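Sgbp-b (Bacteroides uniformis, PDB 7K44) probably binds xyloglucan at the cell surface, as a surface glycan-binding protein of a xyloglucan utilization locus in a human gut commensal. Local coordinates at residues M134-G139 against G203-E208; R160-S165 against T179-P184. All coordinates share one frame; numbering follows the deposited sequence.

Contact 1 of 2, residues M134-G139 against G203-E208; sequences MMPITG and GFYPLE
Met135 lies over one face of the Tyr205 ring, its CG 3.9 Å from the ring centroid in a CH-pi contact only 15° off the normal. The sulfur stands above the same ring but farther off, a Met-aromatic contact at longer range, with Met135 SD 5.0 Å from the Tyr205 centroid. The chain runs extended to CG and SD, then bends at chi3 (-76°), which carries Met135 CE across toward the proline, 3.6 Å from Pro206 CD and beside Leu207 CD2. At the edge of the tyrosine ring, near its plane, Pro136 O approaches Tyr205 CE1 to 3.4 Å; this carbonyl oxygen is buried without a polar partner in the model. Met134 is bent at both chi2 and chi3. Met134 SD meets the edge of the Phe204 ring (SD to CD1 4.1 Å), a second Met-aromatic contact, while Met134 CE reaches Gly203 O at 3.3 Å. Pro136 CD touches Phe204 CZ obliquely at 3.6 Å. One backbone bond ties the loops together: Tyr205 N donates to Met134 O at 2.7 Å with a somewhat bent N-H angle of 141°, and the same oxygen lies over a face of Phe204. The loop 134-139 links strands 127-131 and 141-147 of the immunoglobulin-like IPT/TIG domain. Segment 203-208 is the exit from strand 197-204, where Gly203 and Phe204 form a G1 beta bulge opposite Cys188 of strand 188-194; Met135 and Pro206 also pack on strand 371-384.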
ATOM      1  N   MET A 134       3.504   3.456   5.381  1.00 22.09           N
ATOM      2  CA  MET A 134       4.579   2.969   6.237  1.00 22.13           C
ATOM      3  C   MET A 134       4.295   3.225   7.702  1.00 22.39           C
ATOM      4  O   MET A 134       5.088   2.824   8.558  1.00 22.30           O
ATOM      5  CB  MET A 134       5.914   3.605   5.854  1.00 24.86           C
ATOM      6  CG  MET A 134       6.407   3.223   4.475  1.00 25.12           C
ATOM      7  SD  MET A 134       6.987   1.506   4.350  1.00 27.63           S
ATOM      8  CE  MET A 134       8.683   1.700   4.894  1.00 29.54           C
ATOM      9  N   MET A 135       3.184   3.886   8.013  1.00 21.69           N
ATOM     10  CA  MET A 135       2.811   4.151   9.404  1.00 20.32           C
ATOM     11  C   MET A 135       1.299   4.057   9.558  1.00 22.54           C
ATOM     12  O   MET A 135       0.633   5.018   9.947  1.00 22.15           O
ATOM     13  CB  MET A 135       3.353   5.504   9.878  1.00 20.47           C
ATOM     14  CG  MET A 135       3.349   5.614  11.381  1.00 22.52           C
ATOM     15  SD  MET A 135       4.101   7.141  11.983  1.00 25.21           S
ATOM     16  CE  MET A 135       5.822   6.765  11.755  1.00 27.54           C
ATOM     17  N   PRO A 136       0.719   2.887   9.285  1.00 21.50           N
ATOM     18  CA  PRO A 136      -0.741   2.761   9.388  1.00 20.38           C
ATOM     19  C   PRO A 136      -1.230   2.935  10.817  1.00 21.37           C
ATOM     20  O   PRO A 136      -0.610   2.475  11.783  1.00 23.47           O
ATOM     21  CB  PRO A 136      -1.020   1.335   8.888  1.00 20.93           C
ATOM     22  CG  PRO A 136       0.228   0.916   8.204  1.00 22.93           C
ATOM     23  CD  PRO A 136       1.348   1.613   8.897  1.00 20.31           C
ATOM     24  N   ILE A 137      -2.356   3.598  10.938  1.00 22.39           N
ATOM     25  CA  ILE A 137      -2.988   3.806  12.233  1.00 23.23           C
ATOM     26  C   ILE A 137      -3.698   2.529  12.680  1.00 22.23           C
ATOM     27  O   ILE A 137      -4.367   1.856  11.887  1.00 23.26           O
ATOM     28  CB  ILE A 137      -3.943   4.998  12.125  1.00 21.65           C
ATOM     29  CG1 ILE A 137      -3.124   6.282  11.969  1.00 23.11           C
ATOM     30  CG2 ILE A 137      -4.810   5.118  13.364  1.00 22.51           C
ATOM     31  CD1 ILE A 137      -3.954   7.444  11.555  1.00 26.03           C
ATOM     32  N   THR A 138      -3.536   2.188  13.959  1.00 23.82           N
ATOM     33  CA  THR A 138      -4.117   0.962  14.503  1.00 24.67           C
ATOM     34  C   THR A 138      -5.622   0.924  14.270  1.00 25.84           C
ATOM     35  O   THR A 138      -6.326   1.912  14.502  1.00 25.14           O
ATOM     36  CB  THR A 138      -3.795   0.853  15.995  1.00 25.36           C
ATOM     37  OG1 THR A 138      -2.387   0.653  16.161  1.00 27.32           O
ATOM     38  CG2 THR A 138      -4.562  -0.305  16.659  1.00 25.89           C
ATOM     39  N   GLY A 139      -6.111  -0.217  13.779  1.00 24.63           N
ATOM     40  CA  GLY A 139      -7.513  -0.372  13.486  1.00 26.96           C
ATOM     41  C   GLY A 139      -7.908  -0.101  12.055  1.00 27.93           C
ATOM     42  O   GLY A 139      -8.998  -0.519  11.644  1.00 28.67           O
ATOM     43  N   GLY A 203      12.410  -0.235   7.262  1.00 25.70           N
ATOM     44  CA  GLY A 203      11.994   1.147   7.420  1.00 23.85           C
ATOM     45  C   GLY A 203      10.540   1.326   7.787  1.00 25.71           C
ATOM     46  O   GLY A 203      10.045   2.459   7.774  1.00 25.22           O
ATOM     47  N   PHE A 204       9.844   0.247   8.120  1.00 23.99           N
ATOM     48  CA  PHE A 204       8.429   0.324   8.447  1.00 23.42           C
ATOM     49  C   PHE A 204       8.220   0.948   9.829  1.00 24.71           C
ATOM     50  O   PHE A 204       9.031   0.789  10.746  1.00 24.16           O
ATOM     51  CB  PHE A 204       7.835  -1.088   8.400  1.00 22.80           C
ATOM     52  CG  PHE A 204       6.345  -1.116   8.491  1.00 21.92           C
ATOM     53  CD1 PHE A 204       5.564  -0.729   7.414  1.00 22.95           C
ATOM     54  CD2 PHE A 204       5.726  -1.555   9.645  1.00 24.19           C
ATOM     55  CE1 PHE A 204       4.179  -0.754   7.508  1.00 24.56           C
ATOM     56  CE2 PHE A 204       4.353  -1.578   9.749  1.00 25.37           C
ATOM     57  CZ  PHE A 204       3.580  -1.188   8.677  1.00 22.74           C
ATOM     58  N   TYR A 205       7.124   1.689   9.967  1.00 23.12           N
ATOM     59  CA  TYR A 205       6.765   2.355  11.214  1.00 23.22           C
ATOM     60  C   TYR A 205       7.861   3.248  11.804  1.00 22.19           C
ATOM     61  O   TYR A 205       8.282   3.051  12.952  1.00 24.52           O
ATOM     62  CB  TYR A 205       6.241   1.365  12.246  1.00 24.63           C
ATOM     63  CG  TYR A 205       4.976   1.876  12.889  1.00 27.49           C
ATOM     64  CD1 TYR A 205       3.745   1.732  12.256  1.00 30.21           C
ATOM     65  CD2 TYR A 205       5.023   2.546  14.100  1.00 28.13           C
ATOM     66  CE1 TYR A 205       2.582   2.226  12.846  1.00 34.29           C
ATOM     67  CE2 TYR A 205       3.865   3.045  14.692  1.00 30.47           C
ATOM     68  CZ  TYR A 205       2.656   2.878  14.057  1.00 35.12           C
ATOM     69  OH  TYR A 205       1.508   3.375  14.640  1.00 45.73           O
ATOM     70  N   PRO A 206       8.332   4.254  11.052  1.00 20.89           N
ATOM     71  CA  PRO A 206       9.490   5.082  11.459  1.00 20.03           C
ATOM     72  C   PRO A 206       9.142   6.139  12.503  1.00 19.69           C
ATOM     73  O   PRO A 206       9.225   7.365  12.292  1.00 23.04           O
ATOM     74  CB  PRO A 206       9.936   5.697  10.129  1.00 21.95           C
ATOM     75  CG  PRO A 206       8.673   5.829   9.349  1.00 21.39           C
ATOM     76  CD  PRO A 206       7.835   4.621   9.712  1.00 21.50           C
ATOM     77  N   LEU A 207       8.775   5.660  13.691  1.00 20.60           N
ATOM     78  CA  LEU A 207       8.394   6.575  14.769  1.00 19.26           C
ATOM     79  C   LEU A 207       9.528   7.508  15.167  1.00 21.67           C
ATOM     80  O   LEU A 207       9.279   8.647  15.579  1.00 22.49           O
ATOM     81  CB  LEU A 207       7.954   5.785  15.998  1.00 27.01           C
ATOM     82  CG  LEU A 207       6.598   5.099  15.915  1.00 32.31           C
ATOM     83  CD1 LEU A 207       6.308   4.369  17.216  1.00 35.27           C
ATOM     84  CD2 LEU A 207       5.525   6.140  15.617  1.00 35.28           C
ATOM     85  N   GLU A 208      10.773   7.036  15.076  1.00 22.05           N
ATOM     86  CA  GLU A 208      11.915   7.857  15.441  1.00 26.19           C
ATOM     87  C   GLU A 208      12.055   9.068  14.531  1.00 22.65           C
ATOM     88  O   GLU A 208      12.730  10.037  14.903  1.00 24.34           O
ATOM     89  CB  GLU A 208      13.179   6.997  15.383  1.00 22.67           C
ATOM     90  CG  GLU A 208      13.253   5.923  16.469  1.00 27.86           C
ATOM     91  CD  GLU A 208      12.634   4.594  16.054  1.00 26.38           C
ATOM     92  OE1 GLU A 208      11.938   4.544  15.016  1.00 26.33           O
ATOM     93  OE2 GLU A 208      12.850   3.585  16.767  1.00 32.36           O
TER

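Contact 2 of 2, residues R160-S165 against T179-P184; sequences RSVDLS and TMPRAP
Arg160 leaves strand 160-161 pointing toward the loop 179-184, and its side chain runs along the backbone of Arg182 and Ala183. Arg160 CB comes within 3.9 Å of Arg182 O. Arg160 CG closes on Arg182 O to 3.3 Å, and Arg160 CD, beyond the bend at chi2 (-80°), sits 3.1 Å from the same oxygen. Arg160 NE then passes to the next carbonyl, donating to Ala183 O at 2.8 Å with an N-H angle of 145°. The bond meets this oxygen from above the carbonyl plane, and the oxygen is tilted a little out of the guanidinium plane. Arg160 NH2 adds a weak bond to Ala183 O at 3.3 Å, so one acceptor takes both donors and limits rotation of the group. Over one face of the Arg160 guanidinium lies that of Arg182, the two stacked with centres 4.2 Å apart and planes 24° from parallel. They bear like charges, but Arg182 is exposed, and solvent probably screens the repulsion.

The domain is an immunoglobulin-like IPT/TIG sandwich of two four-stranded antiparallel sheets. Strand 160-161 is an outermost strand of one sheet, and the loop 179-184 crosses to that sheet from strand 175-179 of the other.

Farther along, Val162 CG2 packs 4.1 Å from Pro181 CD, and the proline also touches Met157 of strand 152-157. Next to them a water bridges the segments, accepting from Asp163 N and donating to Thr179 O at 2.8 Å. Asp163 OD1 reaches forward along its own chain to Ser165, whose N and OG both donate to it from the same face of the carboxylate plane, the backbone bond making an Asx turn.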
ATOM      1  N   ARG A 160       5.035  -7.172  16.741  1.00 29.52           N
ATOM      2  CA  ARG A 160       3.590  -7.266  16.574  1.00 28.71           C
ATOM      3  C   ARG A 160       3.263  -8.244  15.455  1.00 29.89           C
ATOM      4  O   ARG A 160       3.990  -8.334  14.465  1.00 30.95           O
ATOM      5  CB  ARG A 160       2.984  -5.908  16.205  1.00 30.42           C
ATOM      6  CG  ARG A 160       3.343  -4.774  17.142  1.00 29.62           C
ATOM      7  CD  ARG A 160       2.491  -4.797  18.412  1.00 36.17           C
ATOM      8  NE  ARG A 160       2.907  -3.726  19.309  1.00 35.71           N
ATOM      9  CZ  ARG A 160       3.730  -3.893  20.337  1.00 49.30           C
ATOM     10  NH1 ARG A 160       4.210  -5.099  20.611  1.00 50.33           N
ATOM     11  NH2 ARG A 160       4.070  -2.856  21.093  1.00 46.93           N
ATOM     12  N   SER A 161       2.145  -8.956  15.598  1.00 30.84           N
ATOM     13  CA  SER A 161       1.702  -9.908  14.586  1.00 29.04           C
ATOM     14  C   SER A 161       0.234  -9.672  14.267  1.00 27.21           C
ATOM     15  O   SER A 161      -0.579  -9.445  15.166  1.00 34.16           O
ATOM     16  CB  SER A 161       1.912 -11.361  15.052  1.00 36.76           C
ATOM     17  OG  SER A 161       1.761 -12.284  13.981  1.00 40.96           O
ATOM     18  N   VAL A 162      -0.098  -9.744  12.983  1.00 27.26           N
ATOM     19  CA  VAL A 162      -1.432  -9.415  12.495  1.00 27.57           C
ATOM     20  C   VAL A 162      -2.403 -10.545  12.818  1.00 31.13           C
ATOM     21  O   VAL A 162      -2.075 -11.733  12.684  1.00 30.37           O
ATOM     22  CB  VAL A 162      -1.359  -9.163  10.980  1.00 25.78           C
ATOM     23  CG1 VAL A 162      -2.741  -9.126  10.355  1.00 27.80           C
ATOM     24  CG2 VAL A 162      -0.581  -7.883  10.692  1.00 26.37           C
ATOM     25  N   ASP A 163      -3.610 -10.173  13.248  1.00 30.76           N
ATOM     26  CA  ASP A 163      -4.711 -11.120  13.405  1.00 31.36           C
ATOM     27  C   ASP A 163      -5.097 -11.642  12.026  1.00 27.89           C
ATOM     28  O   ASP A 163      -5.647 -10.902  11.206  1.00 29.83           O
ATOM     29  CB  ASP A 163      -5.889 -10.405  14.068  1.00 30.39           C
ATOM     30  CG  ASP A 163      -7.107 -11.317  14.286  1.00 37.25           C
ATOM     31  OD1 ASP A 163      -7.147 -12.449  13.757  1.00 36.11           O
ATOM     32  OD2 ASP A 163      -8.040 -10.884  14.995  1.00 41.83           O
ATOM     33  N   LEU A 164      -4.816 -12.923  11.759  1.00 29.14           N
ATOM     34  CA  LEU A 164      -5.038 -13.451  10.418  1.00 31.49           C
ATOM     35  C   LEU A 164      -6.516 -13.528  10.044  1.00 25.29           C
ATOM     36  O   LEU A 164      -6.831 -13.613   8.854  1.00 27.42           O
ATOM     37  CB  LEU A 164      -4.344 -14.806  10.227  1.00 31.28           C
ATOM     38  CG  LEU A 164      -2.809 -14.785  10.226  1.00 33.21           C
ATOM     39  CD1 LEU A 164      -2.255 -16.185   9.999  1.00 35.76           C
ATOM     40  CD2 LEU A 164      -2.256 -13.805   9.194  1.00 32.90           C
ATOM     41  N   SER A 165      -7.423 -13.451  11.021  1.00 29.26           N
ATOM     42  CA  SER A 165      -8.844 -13.387  10.697  1.00 34.94           C
ATOM     43  C   SER A 165      -9.216 -12.095   9.974  1.00 38.23           C
ATOM     44  O   SER A 165     -10.283 -12.031   9.350  1.00 35.26           O
ATOM     45  CB  SER A 165      -9.687 -13.570  11.960  1.00 35.67           C
ATOM     46  OG  SER A 165      -9.657 -12.415  12.778  1.00 46.27           O
ATOM     47  N   THR A 179      -6.019  -5.724   9.005  1.00 24.51           N
ATOM     48  CA  THR A 179      -6.252  -4.671   9.980  1.00 24.44           C
ATOM     49  C   THR A 179      -4.967  -4.407  10.748  1.00 24.79           C
ATOM     50  O   THR A 179      -4.335  -5.337  11.260  1.00 27.54           O
ATOM     51  CB  THR A 179      -7.368  -5.066  10.947  1.00 27.89           C
ATOM     52  OG1 THR A 179      -8.569  -5.298  10.197  1.00 29.39           O
ATOM     53  CG2 THR A 179      -7.592  -3.961  11.988  1.00 27.38           C
ATOM     54  N   MET A 180      -4.581  -3.148  10.817  1.00 23.72           N
ATOM     55  CA  MET A 180      -3.357  -2.802  11.506  1.00 25.04           C
ATOM     56  C   MET A 180      -3.513  -3.097  12.993  1.00 26.16           C
ATOM     57  O   MET A 180      -4.464  -2.611  13.623  1.00 26.37           O
ATOM     58  CB  MET A 180      -3.059  -1.318  11.299  1.00 25.66           C
ATOM     59  CG  MET A 180      -1.853  -0.816  12.057  1.00 24.26           C
ATOM     60  SD  MET A 180      -0.336  -1.511  11.377  1.00 26.64           S
ATOM     61  CE  MET A 180       0.796  -0.950  12.640  1.00 31.25           C
ATOM     62  N   PRO A 181      -2.616  -3.875  13.583  1.00 25.66           N
ATOM     63  CA  PRO A 181      -2.703  -4.154  15.022  1.00 29.17           C
ATOM     64  C   PRO A 181      -2.140  -3.014  15.857  1.00 32.49           C
ATOM     65  O   PRO A 181      -1.879  -1.923  15.338  1.00 28.65           O
ATOM     66  CB  PRO A 181      -1.848  -5.417  15.171  1.00 30.85           C
ATOM     67  CG  PRO A 181      -0.822  -5.289  14.088  1.00 29.20           C
ATOM     68  CD  PRO A 181      -1.515  -4.614  12.934  1.00 26.80           C
ATOM     69  N   ARG A 182      -1.953  -3.259  17.155  1.00 30.18           N
ATOM     70  CA  ARG A 182      -1.272  -2.302  18.017  1.00 27.29           C
ATOM     71  C   ARG A 182       0.061  -1.904  17.399  1.00 31.22           C
ATOM     72  O   ARG A 182       0.770  -2.736  16.833  1.00 31.94           O
ATOM     73  CB  ARG A 182      -1.018  -2.941  19.382  1.00 39.31           C
ATOM     74  CG  ARG A 182      -0.609  -1.956  20.455  1.00 49.73           C
ATOM     75  CD  ARG A 182      -0.999  -2.472  21.827  1.00 59.23           C
ATOM     76  NE  ARG A 182       0.070  -3.274  22.415  1.00 62.97           N
ATOM     77  CZ  ARG A 182       0.111  -4.602  22.389  1.00 67.76           C
ATOM     78  NH1 ARG A 182      -0.862  -5.287  21.798  1.00 66.58           N
ATOM     79  NH2 ARG A 182       1.124  -5.249  22.952  1.00 61.87           N
ATOM     80  N   ALA A 183       0.393  -0.626  17.529  1.00 29.73           N
ATOM     81  CA  ALA A 183       1.550  -0.067  16.848  1.00 31.01           C
ATOM     82  C   ALA A 183       2.844  -0.709  17.345  1.00 33.97           C
ATOM     83  O   ALA A 183       2.989  -0.986  18.540  1.00 29.14           O
ATOM     84  CB  ALA A 183       1.613   1.440  17.106  1.00 32.36           C
ATOM     85  N   PRO A 184       3.808  -0.944  16.457  1.00 28.73           N
ATOM     86  CA  PRO A 184       5.166  -1.304  16.888  1.00 28.00           C
ATOM     87  C   PRO A 184       5.787  -0.198  17.732  1.00 28.72           C
ATOM     88  O   PRO A 184       5.308   0.932  17.779  1.00 31.23           O
ATOM     89  CB  PRO A 184       5.927  -1.436  15.562  1.00 34.43           C
ATOM     90  CG  PRO A 184       4.879  -1.582  14.510  1.00 34.21           C
ATOM     91  CD  PRO A 184       3.686  -0.840  14.995  1.00 29.41           C
TER
HETATM   92  O   HOH W   1      -4.451  -7.358  13.148  1.00 31.31           O

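How the contacts relate
The two contacts lie in one IPT/TIG domain with centres about 12 Å apart, contact 2 nested along the chain inside the loop closed by contact 1. They meet directly along the loop 179-184. Thr138 OG1 probably hydrogen-bonds to Pro181 O (2.8 Å). Gly139 N probably donates to Met180 O (2.9 Å). Tyr205 OH packs tightly on Ala183 CB at 3.1 Å. Contact 1 borders strand 371-384, which carries the calcium-site residue Asp378; the side chain of Met135 is about 9 Å from the calcium ion and touches Asn379, the next residue in the strand. The side chain of Ala183, in contact 2, is about 11 Å from the ion.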